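Side-chain contacts in replicative DNA helicase DnaB, 1st part (Mycobacterium tuberculosis, PDB 2R5U), which probably unwinds double-stranded DNA ahead of the replisome as a hexameric, ATP-driven 5'-3' helicase, of which this chain is the N-terminal domain: residues P28-L31 with A32-Q35; I48-V51 with L52-R56; V155-V158 with V159-Q163. All blocks are in the same frame, centred on the assembly; numbering follows the deposited sequence.

How the interactions relate
All three contacts are local, made between neighbouring turns of a single helix or at its end, and all touch helix 119-147. Interactions 1 and 2 belong to the globular helical bundle, their centres 15 Å apart: the first opens helix 31-43, the second closes helix 45-52, the next in the chain. Both are partly buried. Interaction 3, its centre about 33 Å from the centres of the other two, is a surface contact on helix 155-169 whose valine side meets a second subunit. Chemistry follows place: an aspartate cap and a water bridge at a helix start, an arginine folded back onto one carbonyl and its aspartate at a helix end, and aliphatic packing beside a loosely paired glutamate and arginine.

Interaction 1 (P28-L31 with A32-Q35); sequences PQDL and AAEQ
Asp30 reaches across to Ala33 at the start of helix 31-43, where it serves as the N-cap. With chi1 at -167°, CG lies opposite the backbone N, and OD1 faces the first turn. Ala33 N donates to Asp30 OD1 at 2.9 Å, approaching from above the carboxylate plane at 57° out of it. The same turn of the side chain lays Asp30 CG against the methyl of Ala33, 3.6 Å from its CB, a small group that fits against the carboxylate and packs on Ile125 of helix 119-147. Glu34 comes from another direction. Its extended chain passes Asp30 O, with CG 3.4 Å from that oxygen, while Glu34 N donates to the same carbonyl at 3.0 Å. Beyond, Glu34 OE2 takes a bond from a water at 2.6 Å, and this water accepts from Asp30 N at 2.9 Å. Further bonds join Glu34 OE1 to His65 ND1 and OE2 to Tyr61 N, which probably holds the carboxylate in place. Aspartate suits the cap because a short acid reaches a first-turn N-H, and its negative charge would probably be favoured by the positive end of the helix dipole, as would that of Glu34.

Interaction 2 (I48-V51 with L52-R56); sequences IADV and LERLR
Arg54 folds back over the C-terminal end of helix 45-52, a helix of the DnaB-type N-terminal bundle, and reaches Asp50 one turn earlier. Arg54 NH1 donates to Asp50 O at 2.7 Å. The oxygen lies at the edge of the guanidinium, only 5° out of its plane, although the nitrogen sits above the plane of the carbonyl. A weak hydrogen bond from Arg54 NH1 to Asp50 OD1, 3.4 Å, is part of a salt bridge. The two side chains run side by side in the same direction, carboxylate and guanidinium nearly coplanar with 14° between them. A bend at chi2 of Arg54 turns its long chain toward these oxygens; arginine suits a helix end because its charge can meet carbonyls that the finished helix no longer bonds in full.

On a different side the contact is apolar. Val51 CG1 stands anti to the backbone N (chi1 167°) and meets Leu55 CD1 at 3.8 Å, the two branched side chains set aslant. Branched aliphatics fit here because they fill the ground between helices: Val51 packs on Val37 and Met41 of helix 31-43, Leu55 on Val126 and Ala127 of helix 119-147. Further back, Ile48 CG2 lies 4.3 Å from Leu52 CD1, and Leu52 is bounded by Tyr69 and Leu73 of helix 63-77.

The backbone helps to place Arg54 and Leu55 as the helix ends, and the Arg54 side chain also touches Ala123 of helix 119-147. Val51 O is gripped twice, by Arg54 N at 2.9 Å and by Leu55 N at 3.0 Å.

Interaction 3 (V155-V158 with V159-Q163); sequences VAEV and VDRAQ
Val155 O accepts from Val159 N at 3.0 Å, setting the alpha-helical i to i+4 pattern that runs through 155-163, near the start of helix 155-169, which packs against helix 119-147 as a helical hairpin. Ala156 O and Asp160 N continue it, and Val158 O receives Ala162 N at 3.1 Å, in a nearly straight bond (171°).

The side chains divide between two sides of this helix. On one side Val155, Val158 and Ala162 face protein: Val158 touches Tyr145 and Ala162 touches Val142 of helix 119-147, while Val155, Val158 and Ala162 pack on Leu132, Leu135 and Ile166 of a second subunit. Small and branched aliphatic residues suit this interface within the hexamer. With chi1 of 169° putting CG1 of Val159 opposite the backbone N, its CG2 falls beside that N, 3.4 Å from Val155 O.

The other side is charged. Glu157 and Arg161 lie alongside each other, pointing the same way, with carboxylate and guanidinium planes 46° apart. The exact placement of the arginine is less sure, but the two charges come near each other without a direct bond. Such a pairing on the surface probably contributes only diffuse electrostatic attraction. Glu157 OE1 stays 4.4 Å from Arg161 NH2, well out of the guanidinium plane.

Interaction 1 (P28-L31 with A32-Q35)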
ATOM      1  N   PRO B  28      19.060  20.558 -20.525  1.00 38.84           N
ATOM      2  CA  PRO B  28      19.254  22.004 -20.689  1.00 37.91           C
ATOM      3  C   PRO B  28      19.137  22.744 -19.345  1.00 37.05           C
ATOM      4  O   PRO B  28      18.164  22.537 -18.620  1.00 35.80           O
ATOM      5  CB  PRO B  28      18.118  22.405 -21.627  1.00 37.76           C
ATOM      6  CG  PRO B  28      17.866  21.148 -22.460  1.00 38.14           C
ATOM      7  CD  PRO B  28      18.108  20.006 -21.515  1.00 38.86           C
ATOM      8  N   GLN B  29      20.139  23.561 -19.017  1.00 36.57           N
ATOM      9  CA  GLN B  29      20.216  24.206 -17.693  1.00 36.80           C
ATOM     10  C   GLN B  29      21.197  25.376 -17.696  1.00 35.62           C
ATOM     11  O   GLN B  29      22.067  25.464 -18.557  1.00 36.28           O
ATOM     12  CB  GLN B  29      20.628  23.178 -16.621  1.00 36.40           C
ATOM     13  CG  GLN B  29      22.064  22.636 -16.803  1.00 38.83           C
ATOM     14  CD  GLN B  29      22.413  21.512 -15.856  1.00 38.77           C
ATOM     15  OE1 GLN B  29      23.038  21.735 -14.820  1.00 44.10           O
ATOM     16  NE2 GLN B  29      22.017  20.295 -16.202  1.00 40.21           N
ATOM     17  N   ASP B  30      21.063  26.278 -16.727  1.00 34.53           N
ATOM     18  CA  ASP B  30      22.099  27.283 -16.474  1.00 33.18           C
ATOM     19  C   ASP B  30      22.144  27.524 -14.969  1.00 33.27           C
ATOM     20  O   ASP B  30      21.353  28.315 -14.444  1.00 32.49           O
ATOM     21  CB  ASP B  30      21.849  28.585 -17.253  1.00 32.97           C
ATOM     22  CG  ASP B  30      23.064  29.527 -17.252  1.00 33.48           C
ATOM     23  OD1 ASP B  30      23.793  29.599 -16.245  1.00 34.78           O
ATOM     24  OD2 ASP B  30      23.299  30.215 -18.268  1.00 36.30           O
ATOM     25  N   LEU B  31      23.028  26.797 -14.284  1.00 32.05           N
ATOM     26  CA  LEU B  31      23.154  26.901 -12.833  1.00 31.79           C
ATOM     27  C   LEU B  31      23.602  28.286 -12.384  1.00 30.42           C
ATOM     28  O   LEU B  31      23.124  28.774 -11.370  1.00 29.83           O
ATOM     29  CB  LEU B  31      24.083  25.819 -12.265  1.00 33.09           C
ATOM     30  CG  LEU B  31      23.549  24.535 -11.604  1.00 35.65           C
ATOM     31  CD1 LEU B  31      23.174  24.805 -10.185  1.00 37.43           C
ATOM     32  CD2 LEU B  31      22.359  23.914 -12.334  1.00 37.71           C
ATOM     33  N   ALA B  32      24.510  28.909 -13.134  1.00 29.48           N
ATOM     34  CA  ALA B  32      24.978  30.241 -12.819  1.00 29.00           C
ATOM     35  C   ALA B  32      23.803  31.220 -12.853  1.00 28.71           C
ATOM     36  O   ALA B  32      23.657  32.039 -11.952  1.00 27.93           O
ATOM     37  CB  ALA B  32      26.060  30.676 -13.799  1.00 29.37           C
ATOM     38  N   ALA B  33      22.979  31.139 -13.901  1.00 27.61           N
ATOM     39  CA  ALA B  33      21.819  32.035 -14.017  1.00 27.10           C
ATOM     40  C   ALA B  33      20.777  31.781 -12.903  1.00 26.63           C
ATOM     41  O   ALA B  33      20.162  32.726 -12.390  1.00 26.26           O
ATOM     42  CB  ALA B  33      21.211  31.966 -15.396  1.00 27.29           C
ATOM     43  N   GLU B  34      20.611  30.521 -12.499  1.00 26.71           N
ATOM     44  CA  GLU B  34      19.739  30.205 -11.344  1.00 26.53           C
ATOM     45  C   GLU B  34      20.213  30.892 -10.057  1.00 25.83           C
ATOM     46  O   GLU B  34      19.402  31.397  -9.276  1.00 24.72           O
ATOM     47  CB  GLU B  34      19.630  28.697 -11.090  1.00 25.80           C
ATOM     48  CG  GLU B  34      18.864  27.938 -12.204  1.00 27.45           C
ATOM     49  CD  GLU B  34      18.603  26.460 -11.942  1.00 27.83           C
ATOM     50  OE1 GLU B  34      18.819  25.941 -10.819  1.00 27.87           O
ATOM     51  OE2 GLU B  34      18.125  25.807 -12.902  1.00 30.91           O
ATOM     52  N   GLN B  35      21.516  30.838  -9.819  1.00 25.69           N
ATOM     53  CA  GLN B  35      22.131  31.460  -8.631  1.00 26.34           C
ATOM     54  C   GLN B  35      21.904  32.964  -8.624  1.00 25.51           C
ATOM     55  O   GLN B  35      21.470  33.512  -7.625  1.00 26.51           O
ATOM     56  CB  GLN B  35      23.624  31.111  -8.559  1.00 25.69           C
ATOM     57  CG  GLN B  35      23.894  29.656  -8.190  1.00 24.78           C
ATOM     58  CD  GLN B  35      25.342  29.243  -8.416  1.00 26.81           C
ATOM     59  OE1 GLN B  35      26.095  29.895  -9.144  1.00 31.81           O
ATOM     60  NE2 GLN B  35      25.726  28.145  -7.817  1.00 27.03           N
TER
HETATM   61  O   HOH W   1      18.458  26.308 -15.471  1.00 32.76           O

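Interaction 2 (I48-V51 with L52-R56)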
ATOM      1  N   ILE B  48      11.937  40.262  -7.210  1.00 25.03           N
ATOM      2  CA  ILE B  48      10.980  39.148  -7.129  1.00 24.39           C
ATOM      3  C   ILE B  48       9.866  39.354  -8.174  1.00 24.79           C
ATOM      4  O   ILE B  48       9.554  38.442  -8.932  1.00 23.50           O
ATOM      5  CB  ILE B  48      10.348  39.000  -5.726  1.00 24.58           C
ATOM      6  CG1 ILE B  48      11.429  38.780  -4.642  1.00 23.15           C
ATOM      7  CG2 ILE B  48       9.335  37.840  -5.729  1.00 26.07           C
ATOM      8  CD1 ILE B  48      10.878  38.837  -3.223  1.00 23.35           C
ATOM      9  N   ALA B  49       9.288  40.561  -8.216  1.00 25.01           N
ATOM     10  CA  ALA B  49       8.185  40.860  -9.154  1.00 25.94           C
ATOM     11  C   ALA B  49       8.606  40.642 -10.588  1.00 26.88           C
ATOM     12  O   ALA B  49       7.874  40.043 -11.369  1.00 27.43           O
ATOM     13  CB  ALA B  49       7.672  42.304  -8.960  1.00 25.62           C
ATOM     14  N   ASP B  50       9.800  41.115 -10.931  1.00 28.23           N
ATOM     15  CA  ASP B  50      10.363  40.895 -12.271  1.00 29.70           C
ATOM     16  C   ASP B  50      10.511  39.412 -12.652  1.00 29.03           C
ATOM     17  O   ASP B  50      10.164  39.001 -13.772  1.00 28.20           O
ATOM     18  CB  ASP B  50      11.729  41.540 -12.345  1.00 30.97           C
ATOM     19  CG  ASP B  50      11.725  42.764 -13.173  1.00 37.09           C
ATOM     20  OD1 ASP B  50      12.216  42.662 -14.326  1.00 43.35           O
ATOM     21  OD2 ASP B  50      11.215  43.808 -12.694  1.00 41.19           O
ATOM     22  N   VAL B  51      11.032  38.637 -11.711  1.00 28.41           N
ATOM     23  CA  VAL B  51      11.292  37.215 -11.879  1.00 28.58           C
ATOM     24  C   VAL B  51       9.985  36.431 -12.081  1.00 28.71           C
ATOM     25  O   VAL B  51       9.896  35.542 -12.953  1.00 27.91           O
ATOM     26  CB  VAL B  51      12.134  36.693 -10.668  1.00 28.24           C
ATOM     27  CG1 VAL B  51      12.168  35.191 -10.615  1.00 30.14           C
ATOM     28  CG2 VAL B  51      13.568  37.263 -10.753  1.00 28.86           C
ATOM     29  N   LEU B  52       8.981  36.780 -11.279  1.00 28.95           N
ATOM     30  CA  LEU B  52       7.660  36.171 -11.350  1.00 30.35           C
ATOM     31  C   LEU B  52       6.968  36.312 -12.704  1.00 31.41           C
ATOM     32  O   LEU B  52       6.206  35.436 -13.094  1.00 30.88           O
ATOM     33  CB  LEU B  52       6.756  36.704 -10.240  1.00 30.22           C
ATOM     34  CG  LEU B  52       6.796  35.885  -8.961  1.00 31.34           C
ATOM     35  CD1 LEU B  52       5.869  36.501  -7.931  1.00 33.24           C
ATOM     36  CD2 LEU B  52       6.313  34.489  -9.298  1.00 34.02           C
ATOM     37  N   GLU B  53       7.233  37.410 -13.409  1.00 32.94           N
ATOM     38  CA  GLU B  53       6.760  37.596 -14.788  1.00 34.58           C
ATOM     39  C   GLU B  53       7.204  36.474 -15.718  1.00 34.58           C
ATOM     40  O   GLU B  53       6.523  36.163 -16.704  1.00 33.93           O
ATOM     41  CB  GLU B  53       7.319  38.886 -15.370  1.00 35.61           C
ATOM     42  CG  GLU B  53       7.244  40.056 -14.433  1.00 39.41           C
ATOM     43  CD  GLU B  53       6.114  40.959 -14.752  1.00 45.23           C
ATOM     44  OE1 GLU B  53       6.401  42.144 -15.057  1.00 48.48           O
ATOM     45  OE2 GLU B  53       4.950  40.494 -14.722  1.00 47.02           O
ATOM     46  N   ARG B  54       8.348  35.883 -15.415  1.00 34.20           N
ATOM     47  CA  ARG B  54       8.988  34.972 -16.351  1.00 35.42           C
ATOM     48  C   ARG B  54       8.974  33.508 -15.929  1.00 35.34           C
ATOM     49  O   ARG B  54       8.906  32.627 -16.779  1.00 35.74           O
ATOM     50  CB  ARG B  54      10.426  35.410 -16.591  1.00 35.71           C
ATOM     51  CG  ARG B  54      10.573  36.644 -17.431  1.00 37.62           C
ATOM     52  CD  ARG B  54      11.791  37.372 -16.967  1.00 39.76           C
ATOM     53  NE  ARG B  54      12.078  38.612 -17.690  1.00 42.19           N
ATOM     54  CZ  ARG B  54      11.772  39.832 -17.245  1.00 42.64           C
ATOM     55  NH1 ARG B  54      11.123  39.995 -16.097  1.00 38.88           N
ATOM     56  NH2 ARG B  54      12.108  40.898 -17.958  1.00 43.22           N
ATOM     57  N   LEU B  55       9.055  33.254 -14.629  1.00 35.33           N
ATOM     58  CA  LEU B  55       9.202  31.900 -14.127  1.00 36.45           C
ATOM     59  C   LEU B  55       7.913  31.291 -13.599  1.00 37.59           C
ATOM     60  O   LEU B  55       7.024  31.991 -13.109  1.00 37.79           O
ATOM     61  CB  LEU B  55      10.295  31.823 -13.044  1.00 36.29           C
ATOM     62  CG  LEU B  55      11.709  32.211 -13.482  1.00 34.95           C
ATOM     63  CD1 LEU B  55      12.713  31.871 -12.420  1.00 32.91           C
ATOM     64  CD2 LEU B  55      12.074  31.545 -14.803  1.00 34.75           C
ATOM     65  N   ARG B  56       7.846  29.965 -13.696  1.00 38.76           N
ATOM     66  CA  ARG B  56       6.739  29.163 -13.188  1.00 39.56           C
ATOM     67  C   ARG B  56       7.332  28.160 -12.198  1.00 39.75           C
ATOM     68  O   ARG B  56       8.536  27.900 -12.269  1.00 39.45           O
ATOM     69  CB  ARG B  56       6.066  28.412 -14.347  1.00 40.01           C
ATOM     70  CG  ARG B  56       5.913  29.189 -15.675  1.00 42.37           C
ATOM     71  CD  ARG B  56       4.653  30.075 -15.727  1.00 46.75           C
ATOM     72  NE  ARG B  56       4.737  31.261 -14.872  1.00 48.34           N
ATOM     73  CZ  ARG B  56       4.897  32.517 -15.302  1.00 49.05           C
ATOM     74  NH1 ARG B  56       4.970  32.807 -16.597  1.00 49.13           N
ATOM     75  NH2 ARG B  56       4.974  33.498 -14.414  1.00 49.25           N
TER

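Interaction 3 (V155-V158 with V159-Q163)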
ATOM      1  N   VAL B 155      -5.438   3.035 -29.670  1.00 66.16           N
ATOM      2  CA  VAL B 155      -4.275   3.873 -29.972  1.00 64.79           C
ATOM      3  C   VAL B 155      -4.579   5.394 -29.971  1.00 63.61           C
ATOM      4  O   VAL B 155      -3.662   6.210 -29.839  1.00 63.71           O
ATOM      5  CB  VAL B 155      -3.587   3.376 -31.306  1.00 64.96           C
ATOM      6  CG1 VAL B 155      -4.554   3.440 -32.495  1.00 65.22           C
ATOM      7  CG2 VAL B 155      -2.300   4.127 -31.617  1.00 64.68           C
ATOM      8  N   ALA B 156      -5.856   5.766 -30.083  1.00 61.98           N
ATOM      9  CA  ALA B 156      -6.262   7.183 -30.057  1.00 60.38           C
ATOM     10  C   ALA B 156      -5.984   7.836 -28.707  1.00 59.05           C
ATOM     11  O   ALA B 156      -5.584   8.995 -28.641  1.00 58.75           O
ATOM     12  CB  ALA B 156      -7.725   7.336 -30.414  1.00 60.48           C
ATOM     13  N   GLU B 157      -6.198   7.082 -27.638  1.00 57.50           N
ATOM     14  CA  GLU B 157      -5.944   7.590 -26.293  1.00 56.15           C
ATOM     15  C   GLU B 157      -4.460   7.626 -25.971  1.00 54.60           C
ATOM     16  O   GLU B 157      -4.032   8.388 -25.109  1.00 54.38           O
ATOM     17  CB  GLU B 157      -6.741   6.805 -25.254  1.00 56.58           C
ATOM     18  CG  GLU B 157      -8.150   7.364 -25.074  1.00 57.81           C
ATOM     19  CD  GLU B 157      -9.228   6.305 -25.161  1.00 60.79           C
ATOM     20  OE1 GLU B 157      -9.139   5.291 -24.423  1.00 62.16           O
ATOM     21  OE2 GLU B 157     -10.171   6.496 -25.971  1.00 61.55           O
ATOM     22  N   VAL B 158      -3.682   6.813 -26.683  1.00 52.76           N
ATOM     23  CA  VAL B 158      -2.221   6.878 -26.619  1.00 50.99           C
ATOM     24  C   VAL B 158      -1.766   8.204 -27.227  1.00 49.40           C
ATOM     25  O   VAL B 158      -1.011   8.953 -26.606  1.00 48.62           O
ATOM     26  CB  VAL B 158      -1.560   5.686 -27.364  1.00 51.32           C
ATOM     27  CG1 VAL B 158      -0.047   5.750 -27.267  1.00 51.03           C
ATOM     28  CG2 VAL B 158      -2.077   4.367 -26.808  1.00 51.53           C
ATOM     29  N   VAL B 159      -2.267   8.489 -28.428  1.00 47.75           N
ATOM     30  CA  VAL B 159      -1.952   9.724 -29.147  1.00 46.75           C
ATOM     31  C   VAL B 159      -2.379  10.961 -28.336  1.00 45.90           C
ATOM     32  O   VAL B 159      -1.625  11.938 -28.219  1.00 45.21           O
ATOM     33  CB  VAL B 159      -2.606   9.743 -30.557  1.00 46.50           C
ATOM     34  CG1 VAL B 159      -2.501  11.129 -31.179  1.00 46.96           C
ATOM     35  CG2 VAL B 159      -1.967   8.695 -31.462  1.00 46.53           C
ATOM     36  N   ASP B 160      -3.579  10.902 -27.764  1.00 45.04           N
ATOM     37  CA  ASP B 160      -4.064  11.982 -26.913  1.00 44.81           C
ATOM     38  C   ASP B 160      -3.183  12.228 -25.672  1.00 44.43           C
ATOM     39  O   ASP B 160      -2.981  13.380 -25.291  1.00 43.54           O
ATOM     40  CB  ASP B 160      -5.525  11.753 -26.511  1.00 44.90           C
ATOM     41  CG  ASP B 160      -6.120  12.948 -25.815  1.00 45.67           C
ATOM     42  OD1 ASP B 160      -6.563  13.916 -26.500  1.00 45.77           O
ATOM     43  OD2 ASP B 160      -6.137  12.913 -24.567  1.00 46.77           O
ATOM     44  N   ARG B 161      -2.659  11.167 -25.057  1.00 44.34           N
ATOM     45  CA  ARG B 161      -1.766  11.334 -23.900  1.00 44.82           C
ATOM     46  C   ARG B 161      -0.498  12.050 -24.350  1.00 44.45           C
ATOM     47  O   ARG B 161      -0.041  12.991 -23.688  1.00 44.03           O
ATOM     48  CB  ARG B 161      -1.403   9.997 -23.220  1.00 45.19           C
ATOM     49  CG  ARG B 161      -2.583   9.140 -22.750  1.00 48.19           C
ATOM     50  CD  ARG B 161      -3.721   9.986 -22.202  1.00 52.95           C
ATOM     51  NE  ARG B 161      -5.019   9.559 -22.724  1.00 56.11           N
ATOM     52  CZ  ARG B 161      -6.013   9.100 -21.969  1.00 58.56           C
ATOM     53  NH1 ARG B 161      -5.866   9.008 -20.654  1.00 59.75           N
ATOM     54  NH2 ARG B 161      -7.162   8.741 -22.529  1.00 60.36           N
ATOM     55  N   ALA B 162       0.045  11.598 -25.481  1.00 43.92           N
ATOM     56  CA  ALA B 162       1.204  12.231 -26.122  1.00 43.86           C
ATOM     57  C   ALA B 162       0.987  13.726 -26.361  1.00 43.73           C
ATOM     58  O   ALA B 162       1.834  14.536 -26.002  1.00 43.45           O
ATOM     59  CB  ALA B 162       1.545  11.524 -27.423  1.00 43.37           C
ATOM     60  N   GLN B 163      -0.151  14.084 -26.946  1.00 43.94           N
ATOM     61  CA  GLN B 163      -0.467  15.494 -27.240  1.00 44.38           C
ATOM     62  C   GLN B 163      -0.664  16.354 -25.979  1.00 44.46           C
ATOM     63  O   GLN B 163      -0.219  17.502 -25.933  1.00 44.10           O
ATOM     64  CB  GLN B 163      -1.674  15.583 -28.168  1.00 44.40           C
ATOM     65  CG  GLN B 163      -1.429  14.923 -29.529  1.00 44.97           C
ATOM     66  CD  GLN B 163      -2.662  14.873 -30.389  1.00 45.97           C
ATOM     67  OE1 GLN B 163      -3.776  15.077 -29.904  1.00 47.55           O
ATOM     68  NE2 GLN B 163      -2.475  14.609 -31.688  1.00 45.61           N
TER